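Local coordinates for group B streptococcal R4 surface protein (Streptococcus agalactiae, PDB 6S5X) that is a cell-wall-anchored streptococcal surface protein implicated in infection, represented here by its most N-terminal Rib domain, probably one structural module of its stalk, at residues 15-20 with 75-80; 43-48 with 57-62. All blocks are in the same frame, centred on the assembly; numbering follows the deposited sequence.

Interaction 1: 15-20 with 75-80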
ATOM      1  N   LYS A  15      -0.833  -1.551  -6.595  1.00 10.53           N
ATOM      2  CA  LYS A  15      -2.037  -1.991  -7.288  1.00 12.67           C
ATOM      3  C   LYS A  15      -3.130  -0.955  -7.063  1.00 10.58           C
ATOM      4  O   LYS A  15      -3.394  -0.556  -5.923  1.00 13.79           O
ATOM      5  CB  LYS A  15      -2.466  -3.360  -6.724  1.00 17.76           C
ATOM      6  CG  LYS A  15      -3.460  -4.158  -7.456  1.00 24.62           C
ATOM      7  CD  LYS A  15      -3.839  -5.341  -6.578  1.00 24.68           C
ATOM      8  CE  LYS A  15      -4.330  -6.523  -7.381  1.00 71.09           C
ATOM      9  NZ  LYS A  15      -5.651  -6.992  -6.888  1.00 84.63           N
ATOM     10  N   ASP A  16      -3.754  -0.528  -8.150  1.00 12.36           N
ATOM     11  CA  ASP A  16      -4.912   0.352  -8.075  1.00 11.44           C
ATOM     12  C   ASP A  16      -6.102  -0.451  -7.568  1.00 15.30           C
ATOM     13  O   ASP A  16      -6.238  -1.651  -7.834  1.00 16.61           O
ATOM     14  CB  ASP A  16      -5.170   0.968  -9.457  1.00 26.02           C
ATOM     15  CG  ASP A  16      -4.032   1.907  -9.902  1.00 24.10           C
ATOM     16  OD1 ASP A  16      -3.121   2.174  -9.063  1.00 42.25           O
ATOM     17  OD2 ASP A  16      -4.036   2.367 -11.072  1.00 66.98           O
ATOM     18  N   GLN A  17      -6.945   0.198  -6.795  1.00 13.28           N
ATOM     19  CA  GLN A  17      -8.191  -0.417  -6.380  1.00 13.44           C
ATOM     20  C   GLN A  17      -9.307   0.591  -6.565  1.00 17.15           C
ATOM     21  O   GLN A  17      -9.076   1.799  -6.682  1.00 17.20           O
ATOM     22  CB  GLN A  17      -8.108  -0.974  -4.930  1.00 25.10           C
ATOM     23  CG  GLN A  17      -7.814  -0.018  -3.804  1.00 24.20           C
ATOM     24  CD  GLN A  17      -8.008  -0.687  -2.413  1.00 12.58           C
ATOM     25  OE1 GLN A  17      -9.070  -1.225  -2.099  1.00 13.14           O
ATOM     26  NE2 GLN A  17      -6.968  -0.651  -1.602  1.00  9.61           N
ATOM     27  N   GLN A  18     -10.512   0.046  -6.699  1.00 13.54           N
ATOM     28  CA  GLN A  18     -11.718   0.834  -6.908  1.00 14.06           C
ATOM     29  C   GLN A  18     -12.646   0.560  -5.742  1.00 18.70           C
ATOM     30  O   GLN A  18     -12.822  -0.602  -5.341  1.00 17.30           O
ATOM     31  CB  GLN A  18     -12.377   0.481  -8.228  1.00 15.83           C
ATOM     32  CG  GLN A  18     -13.634   1.293  -8.478  1.00 24.15           C
ATOM     33  CD  GLN A  18     -14.304   0.920  -9.764  1.00 27.96           C
ATOM     34  OE1 GLN A  18     -13.735   1.089 -10.834  1.00 26.33           O
ATOM     35  NE2 GLN A  18     -15.525   0.396  -9.667  1.00 23.30           N
ATOM     36  N   VAL A  19     -13.224   1.627  -5.188  1.00 14.42           N
ATOM     37  CA  VAL A  19     -14.174   1.499  -4.097  1.00 11.78           C
ATOM     38  C   VAL A  19     -15.328   2.462  -4.345  1.00 11.11           C
ATOM     39  O   VAL A  19     -15.225   3.401  -5.136  1.00 14.77           O
ATOM     40  CB  VAL A  19     -13.564   1.761  -2.700  1.00 10.25           C
ATOM     41  CG1 VAL A  19     -12.362   0.825  -2.437  1.00 17.01           C
ATOM     42  CG2 VAL A  19     -13.148   3.222  -2.534  1.00 10.56           C
ATOM     43  N   ASN A  20     -16.427   2.226  -3.630  1.00 10.33           N
ATOM     44  CA  ASN A  20     -17.572   3.117  -3.686  1.00 10.37           C
ATOM     45  C   ASN A  20     -17.414   4.239  -2.671  1.00 12.03           C
ATOM     46  O   ASN A  20     -16.695   4.125  -1.668  1.00  9.93           O
ATOM     47  CB  ASN A  20     -18.858   2.347  -3.420  1.00 11.73           C
ATOM     48  CG  ASN A  20     -19.139   1.313  -4.482  1.00 20.26           C
ATOM     49  OD1 ASN A  20     -18.866   1.526  -5.654  1.00 22.21           O
ATOM     50  ND2 ASN A  20     -19.621   0.154  -4.058  1.00 29.07           N
ATOM     51  N   VAL A  75       0.159   4.729  -5.143  1.00 11.13           N
ATOM     52  CA  VAL A  75      -0.990   4.075  -5.760  1.00  9.80           C
ATOM     53  C   VAL A  75      -2.127   5.076  -5.942  1.00 11.43           C
ATOM     54  O   VAL A  75      -2.067   6.222  -5.508  1.00 14.05           O
ATOM     55  CB  VAL A  75      -1.502   2.863  -4.944  1.00 12.84           C
ATOM     56  CG1 VAL A  75      -0.372   1.878  -4.692  1.00 19.21           C
ATOM     57  CG2 VAL A  75      -2.104   3.308  -3.643  1.00 11.36           C
ATOM     58  N   THR A  76      -3.171   4.607  -6.607  1.00 15.33           N
ATOM     59  CA  THR A  76      -4.395   5.358  -6.831  1.00 16.95           C
ATOM     60  C   THR A  76      -5.561   4.557  -6.271  1.00 13.18           C
ATOM     61  O   THR A  76      -5.684   3.365  -6.553  1.00 12.64           O
ATOM     62  CB  THR A  76      -4.638   5.596  -8.322  1.00 17.91           C
ATOM     63  OG1 THR A  76      -3.560   6.345  -8.886  1.00 22.95           O
ATOM     64  CG2 THR A  76      -5.931   6.375  -8.500  1.00 20.14           C
ATOM     65  N   VAL A  77      -6.421   5.205  -5.494  1.00 11.93           N
ATOM     66  CA  VAL A  77      -7.684   4.604  -5.098  1.00  9.09           C
ATOM     67  C   VAL A  77      -8.780   5.312  -5.873  1.00 13.72           C
ATOM     68  O   VAL A  77      -9.011   6.511  -5.665  1.00 11.46           O
ATOM     69  CB  VAL A  77      -7.921   4.707  -3.595  1.00 11.28           C
ATOM     70  CG1 VAL A  77      -9.274   4.152  -3.251  1.00 13.52           C
ATOM     71  CG2 VAL A  77      -6.856   3.913  -2.846  1.00 13.71           C
ATOM     72  N   LYS A  78      -9.459   4.587  -6.760  1.00 16.17           N
ATOM     73  CA  LYS A  78     -10.534   5.174  -7.553  1.00 12.55           C
ATOM     74  C   LYS A  78     -11.839   5.032  -6.778  1.00 11.70           C
ATOM     75  O   LYS A  78     -12.212   3.923  -6.383  1.00 17.51           O
ATOM     76  CB  LYS A  78     -10.638   4.511  -8.923  1.00 19.45           C
ATOM     77  CG  LYS A  78     -11.723   5.138  -9.829  1.00 30.96           C
ATOM     78  CD  LYS A  78     -11.846   4.424 -11.181  1.00 28.99           C
ATOM     79  CE  LYS A  78     -12.930   5.069 -12.038  1.00 57.43           C
ATOM     80  NZ  LYS A  78     -13.153   4.343 -13.322  1.00 83.28           N
ATOM     81  N   VAL A  79     -12.493   6.156  -6.502  1.00 12.02           N
ATOM     82  CA  VAL A  79     -13.760   6.179  -5.774  1.00 10.98           C
ATOM     83  C   VAL A  79     -14.860   6.483  -6.771  1.00 14.73           C
ATOM     84  O   VAL A  79     -14.770   7.460  -7.525  1.00 14.43           O
ATOM     85  CB  VAL A  79     -13.759   7.212  -4.636  1.00 10.65           C
ATOM     86  CG1 VAL A  79     -15.065   7.120  -3.858  1.00 11.27           C
ATOM     87  CG2 VAL A  79     -12.544   6.977  -3.739  1.00 12.72           C
ATOM     88  N   VAL A  80     -15.876   5.641  -6.801  1.00 17.41           N
ATOM     89  CA  VAL A  80     -16.987   5.818  -7.728  1.00 18.82           C
ATOM     90  C   VAL A  80     -18.280   5.976  -6.941  1.00 20.61           C
ATOM     91  O   VAL A  80     -18.468   5.376  -5.881  1.00 14.92           O
ATOM     92  CB  VAL A  80     -17.107   4.638  -8.725  1.00 17.17           C
ATOM     93  CG1 VAL A  80     -15.818   4.459  -9.514  1.00 21.00           C
ATOM     94  CG2 VAL A  80     -17.445   3.361  -7.992  1.00 21.81           C
TER
HETATM   95  O   HOH W   1      -4.608   1.337  -4.782  1.00 13.21           O
HETATM   96  O   HOH W   2      -1.315   4.547  -9.536  1.00 34.72           O
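Gln18 and Lys78 both turn CG anti to the backbone N (chi1 -180° and -177°) and stay extended beyond it, which lays the two chains side by side, pointing the same way, with Gln18 OE1 3.8 Å from Lys78 CD. The Gln18 amide also meets Val80 CG1, the two side chains crossing at about a right angle. On the other face of the sheet, Val19 sets CG2 between its own N and carbonyl carbon, and this one methyl meets both Val77 CG1 and Val79 CG2, each at 4.0 Å. Gln17, on the same face as Val19, runs alongside Val77, while its side-chain NE2 is hydrogen-bonded to Ser30 OG and Lys26 O.

Between these two layers of side chains the backbones run parallel. Gln17 O accepts from Lys78 N, Val19 N donates to Lys78 O at 2.8 Å, and Val19 O accepts from Val80 N at 2.9 Å. Lys78 therefore uses both its N and its O toward strand 17-20. The pairing slackens at the start: Gln17 N to Thr76 O is a weak bond of 3.4 Å, and Asp16 OD1 reaches Thr76 N only weakly. Two waters supplement it there, one donating to both Lys15 O and Thr76 O, the other linking Asp16 OD1 to Thr76 OG1. On its far edge, strand 70-80 pairs with strand 55-64. A parallel first strand added beside the last one, at the margin of an otherwise antiparallel sheet, is consistent with the immunoglobulin-like fold of the Rib domain.

Interaction 2: 43-48 with 57-62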
ATOM      1  N   VAL A  43       1.617  -3.407   6.070  1.00  7.27           N
ATOM      2  CA  VAL A  43       1.314  -2.389   5.083  1.00  7.13           C
ATOM      3  C   VAL A  43       0.272  -1.444   5.675  1.00 11.53           C
ATOM      4  O   VAL A  43      -0.617  -1.864   6.431  1.00  8.96           O
ATOM      5  CB  VAL A  43       0.827  -2.992   3.750  1.00  8.52           C
ATOM      6  CG1 VAL A  43       1.901  -3.838   3.110  1.00 14.05           C
ATOM      7  CG2 VAL A  43      -0.384  -3.804   3.977  1.00 11.90           C
ATOM      8  N   ALA A  44       0.434  -0.157   5.401  1.00  7.81           N
ATOM      9  CA  ALA A  44      -0.501   0.842   5.878  1.00  9.61           C
ATOM     10  C   ALA A  44      -0.532   1.994   4.904  1.00 11.58           C
ATOM     11  O   ALA A  44       0.476   2.313   4.269  1.00  8.20           O
ATOM     12  CB  ALA A  44      -0.103   1.340   7.273  1.00 13.05           C
ATOM     13  N   PHE A  45      -1.683   2.651   4.812  1.00  7.39           N
ATOM     14  CA  PHE A  45      -1.695   3.906   4.075  1.00  7.36           C
ATOM     15  C   PHE A  45      -0.936   4.965   4.865  1.00  7.74           C
ATOM     16  O   PHE A  45      -1.007   5.016   6.089  1.00 11.18           O
ATOM     17  CB  PHE A  45      -3.119   4.380   3.806  1.00  8.41           C
ATOM     18  CG  PHE A  45      -3.815   3.597   2.745  1.00  7.52           C
ATOM     19  CD1 PHE A  45      -3.344   3.579   1.453  1.00  7.79           C
ATOM     20  CD2 PHE A  45      -4.935   2.866   3.055  1.00  8.83           C
ATOM     21  CE1 PHE A  45      -3.985   2.860   0.466  1.00 10.69           C
ATOM     22  CE2 PHE A  45      -5.601   2.152   2.071  1.00  9.70           C
ATOM     23  CZ  PHE A  45      -5.111   2.141   0.782  1.00  7.59           C
ATOM     24  N   GLU A  46      -0.171   5.801   4.168  1.00  7.19           N
ATOM     25  CA  GLU A  46       0.540   6.854   4.884  1.00  9.67           C
ATOM     26  C   GLU A  46      -0.449   7.797   5.550  1.00 16.20           C
ATOM     27  O   GLU A  46      -0.216   8.298   6.658  1.00 11.90           O
ATOM     28  CB  GLU A  46       1.458   7.611   3.937  1.00 11.17           C
ATOM     29  CG  GLU A  46       2.345   8.601   4.667  1.00 20.60           C
ATOM     30  CD  GLU A  46       3.325   9.305   3.750  1.00 57.82           C
ATOM     31  OE1 GLU A  46       2.874  10.004   2.823  1.00 37.66           O
ATOM     32  OE2 GLU A  46       4.549   9.155   3.960  1.00 58.23           O
ATOM     33  N   THR A  47      -1.545   8.088   4.853  1.00 11.53           N
ATOM     34  CA  THR A  47      -2.590   8.989   5.291  1.00 16.03           C
ATOM     35  C   THR A  47      -3.936   8.365   4.956  1.00  9.29           C
ATOM     36  O   THR A  47      -4.058   7.692   3.930  1.00 12.68           O
ATOM     37  CB  THR A  47      -2.423  10.322   4.551  1.00 20.22           C
ATOM     38  OG1 THR A  47      -1.168  10.894   4.935  1.00 27.60           O
ATOM     39  CG2 THR A  47      -3.538  11.242   4.898  1.00 25.07           C
ATOM     40  N   PRO A  48      -4.957   8.544   5.791  1.00 11.17           N
ATOM     41  CA  PRO A  48      -6.284   8.042   5.433  1.00  9.46           C
ATOM     42  C   PRO A  48      -6.753   8.528   4.067  1.00  7.20           C
ATOM     43  O   PRO A  48      -6.485   9.657   3.652  1.00  9.99           O
ATOM     44  CB  PRO A  48      -7.163   8.581   6.565  1.00 12.91           C
ATOM     45  CG  PRO A  48      -6.226   8.738   7.729  1.00 19.69           C
ATOM     46  CD  PRO A  48      -4.952   9.198   7.115  1.00 17.95           C
ATOM     47  N   LYS A  57      -8.005   9.140  -6.189  1.00 11.73           N
ATOM     48  CA  LYS A  57      -7.341   9.641  -5.008  1.00 11.28           C
ATOM     49  C   LYS A  57      -5.927   9.088  -4.966  1.00 16.54           C
ATOM     50  O   LYS A  57      -5.765   7.868  -4.829  1.00 17.07           O
ATOM     51  CB  LYS A  57      -8.102   9.213  -3.750  1.00 12.24           C
ATOM     52  CG  LYS A  57      -9.625   9.397  -3.804  1.00 13.51           C
ATOM     53  CD  LYS A  57     -10.028  10.812  -4.002  1.00 14.27           C
ATOM     54  CE  LYS A  57     -11.566  10.882  -4.073  1.00 20.51           C
ATOM     55  NZ  LYS A  57     -12.149  12.197  -3.787  1.00 21.40           N
ATOM     56  N   PRO A  58      -4.883   9.914  -5.027  1.00 13.82           N
ATOM     57  CA  PRO A  58      -3.533   9.377  -4.845  1.00 11.05           C
ATOM     58  C   PRO A  58      -3.310   9.024  -3.398  1.00 16.36           C
ATOM     59  O   PRO A  58      -3.802   9.708  -2.492  1.00 13.22           O
ATOM     60  CB  PRO A  58      -2.618  10.516  -5.290  1.00 17.42           C
ATOM     61  CG  PRO A  58      -3.440  11.764  -5.064  1.00 28.42           C
ATOM     62  CD  PRO A  58      -4.873  11.365  -5.298  1.00 18.09           C
ATOM     63  N   ALA A  59      -2.565   7.939  -3.188  1.00 12.00           N
ATOM     64  CA  ALA A  59      -2.280   7.446  -1.857  1.00  8.51           C
ATOM     65  C   ALA A  59      -0.890   6.840  -1.859  1.00  8.73           C
ATOM     66  O   ALA A  59      -0.330   6.543  -2.916  1.00 13.11           O
ATOM     67  CB  ALA A  59      -3.311   6.416  -1.414  1.00 12.55           C
ATOM     68  N   LYS A  60      -0.340   6.642  -0.662  1.00  9.39           N
ATOM     69  CA  LYS A  60       0.957   5.990  -0.520  1.00 11.01           C
ATOM     70  C   LYS A  60       0.818   4.840   0.462  1.00 12.90           C
ATOM     71  O   LYS A  60       0.247   5.018   1.545  1.00 11.62           O
ATOM     72  CB  LYS A  60       2.032   6.974  -0.038  1.00 14.82           C
ATOM     73  CG  LYS A  60       2.344   8.122  -0.997  1.00 32.89           C
ATOM     74  CD  LYS A  60       3.453   9.005  -0.434  1.00 76.86           C
ATOM     75  CE  LYS A  60       4.779   8.258  -0.308  1.00 86.08           C
ATOM     76  NZ  LYS A  60       5.308   7.807  -1.634  1.00 94.58           N
ATOM     77  N   VAL A  61       1.307   3.660   0.089  1.00 10.01           N
ATOM     78  CA  VAL A  61       1.347   2.520   1.000  1.00  7.23           C
ATOM     79  C   VAL A  61       2.767   2.418   1.556  1.00  7.01           C
ATOM     80  O   VAL A  61       3.742   2.373   0.795  1.00  9.72           O
ATOM     81  CB  VAL A  61       0.923   1.215   0.314  1.00  8.10           C
ATOM     82  CG1 VAL A  61       1.023   0.065   1.272  1.00  9.91           C
ATOM     83  CG2 VAL A  61      -0.494   1.323  -0.224  1.00 12.09           C
ATOM     84  N   VAL A  62       2.869   2.431   2.876  1.00  6.96           N
ATOM     85  CA  VAL A  62       4.125   2.219   3.583  1.00  7.22           C
ATOM     86  C   VAL A  62       4.222   0.745   3.952  1.00 13.02           C
ATOM     87  O   VAL A  62       3.351   0.201   4.639  1.00  6.56           O
ATOM     88  CB  VAL A  62       4.230   3.105   4.830  1.00 11.41           C
ATOM     89  CG1 VAL A  62       5.556   2.855   5.513  1.00 11.65           C
ATOM     90  CG2 VAL A  62       4.116   4.551   4.452  1.00 19.26           C
TER
HETATM   91  O   HOH W   3      -1.511   7.922   1.600  1.00 15.72           O
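Strand 43-45 runs antiparallel to strand 57-62 at 153°, with Ala44 and Val62 a hydrogen-bonded pair and Phe45 opposite Val61 a non-hydrogen-bonded one. The two form a beta hairpin of the immunoglobulin-like Rib domain, in which strand 42-45 is the outermost strand on its side of the sheet. Ala44 N donates to Val62 O, and Val62 N returns a straighter bond of 2.8 Å to Ala44 O. Beyond the strand proper, Glu46 N still binds Lys60 O at 2.8 Å before the chain turns away; there a water accepts from both Thr47 N and Lys60 N.

Phe45 carries the apolar side of the contact. Its CG lies beside the backbone N (chi1 -74°), and the ring leans obliquely toward the neighbouring strand, bringing CE1 to 3.9 Å from Val61 CG2 and CD1 to 4.0 Å from Ala59 CB. The other methyl of Val61, CG1, rests against Val43 CB, so this buried valine is held between two residues of the edge strand. Ser30, from a loop, touches both Phe45 and Val61.

The more open margin is made by Glu46 and Lys60, which lie side by side. Lys60 bends at chi3 and chi4, and its ammonium group makes a salt bridge with Asp74, leaving the aliphatic part to meet the glutamate: Glu46 OE1 comes within 3.5 Å of Lys60 CD.

Interactions 1 and 2 lie at the two margins of one sheet, their centres about 12 Å apart, and meet where its inner strands pair. There Val77 N lies 2.8 Å from Lys57 O and Val75 N 2.9 Å from Ala59 O, both probable hydrogen bonds, while Val79 CG2 packs on Lys57 CG. Along the chain the hairpin of interaction 2 is nested within the loop closed by interaction 1, and the pairing of the two inner strands completes the order 17-20, 70-80, 55-64, 42-45. The bound sodium ion, at Ala7, Asn10 and Asp71, belongs to neither contact; the side chain of Val62 in interaction 2 is about 12 Å from it.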